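Local coordinates for uncharacterized protein (Bacteroides fragilis, PDB 4FR9), which is of unknown function but resembles beta-lactamase-inhibitor proteins and probably belongs to the PepSY-like family, at residues Ala76-Phe81 and Leu119-Gly125; Trp89-Val95 and Phe107-Gln113. One frame throughout, in Å; residues are numbered along the deposited sequence.

Contact 1: residues Ala76-Phe81 and Leu119-Gly125; sequences AVLTAF and LYFSEGG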
loop_
_atom_site.group_PDB
_atom_site.type_symbol
_atom_site.label_atom_id
_atom_site.label_comp_id
_atom_site.label_asym_id
_atom_site.label_seq_id
_atom_site.Cartn_x
_atom_site.Cartn_y
_atom_site.Cartn_z
ATOM N N ALA A 76 -0.117 13.185 13.469
ATOM C CA ALA A 76 -1.169 13.974 12.841
ATOM C C ALA A 76 -2.264 13.095 12.263
ATOM O O ALA A 76 -3.433 13.503 12.182
ATOM C CB ALA A 76 -0.586 14.874 11.727
ATOM N N VAL A 77 -1.896 11.911 11.786
ATOM C CA VAL A 77 -2.836 10.996 11.147
ATOM C C VAL A 77 -3.668 10.285 12.203
ATOM O O VAL A 77 -4.880 10.157 12.068
ATOM C CB VAL A 77 -2.145 10.027 10.207
ATOM C CG1 VAL A 77 -3.152 9.088 9.545
ATOM C CG2 VAL A 77 -1.382 10.802 9.134
ATOM N N LEU A 78 -3.013 9.793 13.265
ATOM C CA LEU A 78 -3.774 9.177 14.359
ATOM C C LEU A 78 -4.791 10.174 14.924
ATOM O O LEU A 78 -5.942 9.822 15.146
ATOM C CB LEU A 78 -2.817 8.694 15.447
ATOM C CG LEU A 78 -3.528 8.075 16.677
ATOM C CD1 LEU A 78 -4.343 6.865 16.313
ATOM C CD2 LEU A 78 -2.464 7.791 17.783
ATOM N N THR A 79 -4.353 11.411 15.146
ATOM C CA THR A 79 -5.240 12.449 15.657
ATOM C C THR A 79 -6.423 12.651 14.709
ATOM O O THR A 79 -7.565 12.673 15.156
ATOM C CB THR A 79 -4.479 13.774 15.878
ATOM O OG1 THR A 79 -3.488 13.598 16.886
ATOM C CG2 THR A 79 -5.418 14.915 16.256
ATOM N N ALA A 80 -6.141 12.768 13.419
ATOM C CA ALA A 80 -7.218 12.981 12.450
ATOM C C ALA A 80 -8.216 11.830 12.473
ATOM O O ALA A 80 -9.427 12.020 12.398
ATOM C CB ALA A 80 -6.640 13.162 11.055
ATOM N N PHE A 81 -7.729 10.596 12.552
ATOM C CA PHE A 81 -8.641 9.451 12.588
ATOM C C PHE A 81 -9.508 9.525 13.836
ATOM O O PHE A 81 -10.725 9.333 13.779
ATOM C CB PHE A 81 -7.877 8.128 12.542
ATOM C CG PHE A 81 -8.784 6.948 12.724
ATOM C CD1 PHE A 81 -9.728 6.633 11.750
ATOM C CD2 PHE A 81 -8.823 6.247 13.902
ATOM C CE1 PHE A 81 -10.637 5.646 11.941
ATOM C CE2 PHE A 81 -9.703 5.237 14.084
ATOM C CZ PHE A 81 -10.633 4.943 13.132
ATOM N N LEU A 119 -10.310 4.799 4.408
ATOM C CA LEU A 119 -10.064 6.205 4.680
ATOM C C LEU A 119 -8.624 6.487 4.326
ATOM O O LEU A 119 -7.713 5.907 4.886
ATOM C CB LEU A 119 -10.288 6.495 6.160
ATOM C CG LEU A 119 -11.631 6.119 6.750
ATOM C CD1 LEU A 119 -11.621 6.331 8.258
ATOM C CD2 LEU A 119 -12.742 6.911 6.073
ATOM N N TYR A 120 -8.426 7.405 3.374
ATOM C CA TYR A 120 -7.102 7.782 2.892
ATOM C C TYR A 120 -6.740 9.123 3.499
ATOM O O TYR A 120 -7.421 10.120 3.245
ATOM C CB TYR A 120 -7.044 7.928 1.375
ATOM C CG TYR A 120 -7.210 6.665 0.562
ATOM C CD1 TYR A 120 -8.379 5.958 0.566
ATOM C CD2 TYR A 120 -6.164 6.211 -0.239
ATOM C CE1 TYR A 120 -8.535 4.795 -0.222
ATOM C CE2 TYR A 120 -6.297 5.062 -1.019
ATOM C CZ TYR A 120 -7.458 4.356 -0.978
ATOM O OH TYR A 120 -7.591 3.211 -1.759
ATOM N N PHE A 121 -5.660 9.156 4.272
ATOM C CA PHE A 121 -5.171 10.376 4.916
ATOM C C PHE A 121 -3.828 10.800 4.349
ATOM O O PHE A 121 -2.952 9.982 4.108
ATOM C CB PHE A 121 -4.997 10.157 6.415
ATOM C CG PHE A 121 -6.264 9.930 7.167
ATOM C CD1 PHE A 121 -6.999 10.993 7.647
ATOM C CD2 PHE A 121 -6.691 8.645 7.436
ATOM C CE1 PHE A 121 -8.164 10.788 8.357
ATOM C CE2 PHE A 121 -7.847 8.436 8.172
ATOM C CZ PHE A 121 -8.588 9.493 8.627
ATOM N N SER A 122 -3.656 12.114 4.224
ATOM C CA SER A 122 -2.365 12.681 3.945
ATOM C C SER A 122 -1.483 12.581 5.185
ATOM O O SER A 122 -1.962 12.389 6.313
ATOM C CB SER A 122 -2.496 14.143 3.540
ATOM O OG SER A 122 -2.935 14.891 4.657
ATOM N N GLU A 123 -0.181 12.802 5.004
ATOM C CA GLU A 123 0.809 12.826 6.102
ATOM C C GLU A 123 0.447 13.824 7.170
ATOM O O GLU A 123 0.714 13.623 8.349
ATOM C CB GLU A 123 2.183 13.232 5.556
ATOM C CG GLU A 123 2.845 12.184 4.730
ATOM C CD GLU A 123 4.327 12.484 4.583
ATOM O OE1 GLU A 123 4.664 13.690 4.508
ATOM O OE2 GLU A 123 5.133 11.526 4.594
ATOM N N GLY A 124 -0.144 14.947 6.742
ATOM C CA GLY A 124 -0.542 15.968 7.668
ATOM C C GLY A 124 -1.884 15.776 8.335
ATOM O O GLY A 124 -2.337 16.652 9.061
ATOM N N GLY A 125 -2.553 14.666 8.075
ATOM C CA GLY A 125 -3.785 14.338 8.712
ATOM C C GLY A 125 -5.026 14.804 7.997
ATOM O O GLY A 125 -6.103 14.801 8.561
#

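Contact 2: residues Trp89-Val95 and Phe107-Gln113; sequences WVVDDVV and FVVTVEQ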
loop_
_atom_site.group_PDB
_atom_site.type_symbol
_atom_site.label_atom_id
_atom_site.label_comp_id
_atom_site.label_asym_id
_atom_site.label_seq_id
_atom_site.Cartn_x
_atom_site.Cartn_y
_atom_site.Cartn_z
ATOM N N TRP A 89 -15.707 3.236 14.635
ATOM C CA TRP A 89 -15.833 2.072 13.792
ATOM C C TRP A 89 -14.742 1.059 14.106
ATOM O O TRP A 89 -13.663 1.405 14.576
ATOM C CB TRP A 89 -15.776 2.467 12.314
ATOM C CG TRP A 89 -16.957 3.247 11.769
ATOM C CD1 TRP A 89 -17.715 4.189 12.415
ATOM C CD2 TRP A 89 -17.457 3.177 10.431
ATOM N NE1 TRP A 89 -18.675 4.683 11.565
ATOM C CE2 TRP A 89 -18.556 4.056 10.353
ATOM C CE3 TRP A 89 -17.131 2.397 9.311
ATOM C CZ2 TRP A 89 -19.300 4.214 9.176
ATOM C CZ3 TRP A 89 -17.880 2.553 8.139
ATOM C CH2 TRP A 89 -18.943 3.455 8.091
ATOM N N VAL A 90 -14.991 -0.203 13.802
ATOM C CA VAL A 90 -13.997 -1.225 13.939
ATOM C C VAL A 90 -12.909 -1.031 12.856
ATOM O O VAL A 90 -13.217 -0.907 11.690
ATOM C CB VAL A 90 -14.611 -2.640 13.814
ATOM C CG1 VAL A 90 -13.533 -3.713 13.746
ATOM C CG2 VAL A 90 -15.565 -2.902 14.980
ATOM N N VAL A 91 -11.655 -1.079 13.276
ATOM C CA VAL A 91 -10.534 -0.997 12.347
ATOM C C VAL A 91 -10.155 -2.402 11.897
ATOM O O VAL A 91 -9.790 -3.279 12.720
ATOM C CB VAL A 91 -9.313 -0.269 12.967
ATOM C CG1 VAL A 91 -8.128 -0.264 11.986
ATOM C CG2 VAL A 91 -9.681 1.162 13.416
ATOM N N ASP A 92 -10.208 -2.603 10.584
ATOM C CA ASP A 92 -9.839 -3.852 9.963
ATOM C C ASP A 92 -8.408 -3.932 9.471
ATOM O O ASP A 92 -7.819 -5.007 9.461
ATOM C CB ASP A 92 -10.729 -4.150 8.748
ATOM C CG ASP A 92 -12.144 -4.536 9.127
ATOM O OD1 ASP A 92 -12.407 -4.897 10.299
ATOM O OD2 ASP A 92 -12.997 -4.465 8.220
ATOM N N ASP A 93 -7.846 -2.822 8.994
ATOM C CA ASP A 93 -6.466 -2.817 8.549
ATOM C C ASP A 93 -5.961 -1.394 8.463
ATOM O O ASP A 93 -6.731 -0.431 8.450
ATOM C CB ASP A 93 -6.255 -3.515 7.200
ATOM C CG ASP A 93 -4.815 -3.991 6.998
ATOM O OD1 ASP A 93 -3.987 -3.879 7.940
ATOM O OD2 ASP A 93 -4.517 -4.510 5.898
ATOM N N VAL A 94 -4.643 -1.290 8.468
ATOM C CA VAL A 94 -3.926 -0.029 8.376
ATOM C C VAL A 94 -2.718 -0.236 7.487
ATOM O O VAL A 94 -1.916 -1.127 7.769
ATOM C CB VAL A 94 -3.482 0.478 9.758
ATOM C CG1 VAL A 94 -2.866 1.840 9.617
ATOM C CG2 VAL A 94 -4.656 0.508 10.756
ATOM N N VAL A 95 -2.587 0.561 6.436
ATOM C CA VAL A 95 -1.452 0.453 5.517
ATOM C C VAL A 95 -0.956 1.833 5.141
ATOM O O VAL A 95 -1.668 2.829 5.300
ATOM C CB VAL A 95 -1.763 -0.391 4.243
ATOM C CG1 VAL A 95 -2.313 -1.784 4.611
ATOM C CG2 VAL A 95 -2.728 0.330 3.331
ATOM N N PHE A 107 -1.944 7.312 4.024
ATOM C CA PHE A 107 -2.191 6.316 5.076
ATOM C C PHE A 107 -3.638 5.875 4.944
ATOM O O PHE A 107 -4.540 6.716 4.939
ATOM C CB PHE A 107 -1.952 6.932 6.440
ATOM C CG PHE A 107 -0.534 7.261 6.678
ATOM C CD1 PHE A 107 0.333 6.285 7.199
ATOM C CD2 PHE A 107 -0.017 8.484 6.364
ATOM C CE1 PHE A 107 1.662 6.556 7.378
ATOM C CE2 PHE A 107 1.346 8.759 6.551
ATOM C CZ PHE A 107 2.165 7.789 7.067
ATOM N N VAL A 108 -3.871 4.566 4.860
ATOM C CA VAL A 108 -5.188 4.035 4.603
ATOM C C VAL A 108 -5.637 3.233 5.805
ATOM O O VAL A 108 -5.011 2.231 6.158
ATOM C CB VAL A 108 -5.261 3.195 3.328
ATOM C CG1 VAL A 108 -6.692 2.825 3.054
ATOM C CG2 VAL A 108 -4.656 3.937 2.131
ATOM N N VAL A 109 -6.719 3.683 6.411
ATOM C CA VAL A 109 -7.338 2.996 7.535
ATOM C C VAL A 109 -8.647 2.387 7.031
ATOM O O VAL A 109 -9.516 3.122 6.558
ATOM C CB VAL A 109 -7.609 3.945 8.725
ATOM C CG1 VAL A 109 -8.216 3.169 9.922
ATOM C CG2 VAL A 109 -6.356 4.646 9.140
ATOM N N THR A 110 -8.766 1.057 7.086
ATOM C CA THR A 110 -9.983 0.369 6.688
ATOM C C THR A 110 -10.836 0.164 7.911
ATOM O O THR A 110 -10.378 -0.429 8.883
ATOM C CB THR A 110 -9.688 -0.994 6.055
ATOM O OG1 THR A 110 -8.736 -0.838 5.006
ATOM C CG2 THR A 110 -10.953 -1.652 5.577
ATOM N N VAL A 111 -12.061 0.678 7.872
ATOM C CA VAL A 111 -12.997 0.636 8.973
ATOM C C VAL A 111 -14.300 -0.026 8.529
ATOM O O VAL A 111 -14.670 0.018 7.361
ATOM C CB VAL A 111 -13.293 2.030 9.567
ATOM C CG1 VAL A 111 -12.130 2.549 10.378
ATOM C CG2 VAL A 111 -13.722 3.005 8.502
ATOM N N GLU A 112 -14.991 -0.612 9.491
ATOM C CA GLU A 112 -16.269 -1.242 9.172
ATOM C C GLU A 112 -17.331 -0.963 10.226
ATOM O O GLU A 112 -17.062 -0.882 11.423
ATOM C CB GLU A 112 -16.089 -2.745 8.947
ATOM C CG GLU A 112 -15.764 -3.514 10.231
ATOM C CD GLU A 112 -15.472 -5.005 10.027
ATOM O OE1 GLU A 112 -15.458 -5.468 8.868
ATOM O OE2 GLU A 112 -15.236 -5.709 11.042
ATOM N N GLN A 113 -18.547 -0.775 9.731
ATOM C CA GLN A 113 -19.747 -0.626 10.552
ATOM C C GLN A 113 -20.888 -0.984 9.596
ATOM O O GLN A 113 -21.581 -0.112 9.086
ATOM C CB GLN A 113 -19.881 0.789 11.115
ATOM C CG GLN A 113 -21.020 0.953 12.132
ATOM C CD GLN A 113 -21.149 2.372 12.638
ATOM O OE1 GLN A 113 -20.626 2.701 13.702
ATOM N NE2 GLN A 113 -21.812 3.235 11.862
#

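Contact 1: residues Ala76-Phe81 and Leu119-Gly125
Helix 75-83 lies across one face of the antiparallel sheet, and here Val-77, Ala-80 and Phe-81 settle onto Phe-121 and Leu-119 of strand 118-121 and onto the turn that follows it. The ring of Phe-121 fills much of the space between the two elements, together with Val-77. Val-77 reaches the root of that side chain, CG1 lying 3.8 Å from Phe-121 CB, while Ala-80 CB approaches the ring obliquely at 3.9 Å from Phe-121 CE1. Farther out, Phe-121 CZ comes up to the backbone of Phe-81, 4.0 Å from its CA. CG of Phe-81 is directed opposite its backbone nitrogen (chi1 174°), which carries the ring beyond Phe-121 to meet Leu-119 edge-on: Leu-119 CD1 sits close to the ring plane, 3.9 Å from Phe-81 CE1. A helix packed on a sheet usually meets it through such apolar groups, but this one also meets a type I turn, Ser-122 to Gly-125, closed by Gly-125 N bonding to Ser-122 O. Val-77 CG2 rests 3.3 Å from Ser-122 O. Gly-125, with a positive phi (91°) and no side chain, brings its CA to 3.6 Å from Ala-76 O in a CH...O contact. Ala-80 CB lies 3.0 Å from Gly-125 O, a tight approach. Ser-122 OG bonds to Gly-126 N, just past the turn.

Contact 2: residues Trp89-Val95 and Phe107-Gln113
Strands 90-98 and 105-112 form an antiparallel beta hairpin whose pairing is interrupted by a classic bulge, Asp-92 and Asp-93 together facing Thr-110. Thr-110 O takes a 2.8 Å hydrogen bond from Asp-92 N and a weak one from Asp-93 N, and the register shifts by one residue. Regular pairing resumes beyond it, with Val-108 N bonded to Val-95 O at 2.8 Å. On the face turned to helix 75-83, the valines pack branch to branch: Val-91 CG1 touches Val-109 CG1 at 4.0 Å, and its CG2 lies beside Val-111 CG1. Val-111 holds its other methyl between backbone N and carbonyl carbon (chi1 -73° for CG1), bringing CG2 to 3.6 Å from Trp-89 CE3. Gln-113 then crosses the indole, its CB standing over the six-membered ring in a CH-pi contact 3.5 Å from the centroid. Beyond CB, the amide plane is inclined 33° to the indole. Tyr-86 meets Trp-89 edge-to-face. The other face is more polar. Thr-110 OG1 bonds to Asp-118 OD1, while the carboxylates of Asp-92 and Glu-112 cross at nearly a right angle, with Asp-92 OD2 2.7 Å from Glu-112 OE1. CG of Glu-112 lies between its own N and carbonyl carbon (chi1 70°), turning the extended chain to that meeting. Glu-112 has a second conformer, so this meeting belongs to one of two; in it the two acids would probably have to share a proton, the pKa of one perhaps raised by the charge of the other.

Overall arrangement
Contacts 1 and 2 tie one sheet in two ways: to a helix, and strand to strand. Contact 2 joins neighbouring strands, mainly by backbone hydrogen bonds, and buries about twice the surface of contact 1, which lays a helix and a turn against the sheet without a hydrogen bond between its segments. Both combine buried and exposed residues. Strand 118-121 connects them: it lies beside strand 105-112, where Phe-121 N and Leu-119 N probably bond to Phe-107 O and Val-109 O. Phe-81 of contact 1 also touches Val-91, Val-109 and Val-111 of contact 2, giving them one apolar layer beneath the helix. Glu-112 and Asp-93 of contact 2 project from the sheet's other face.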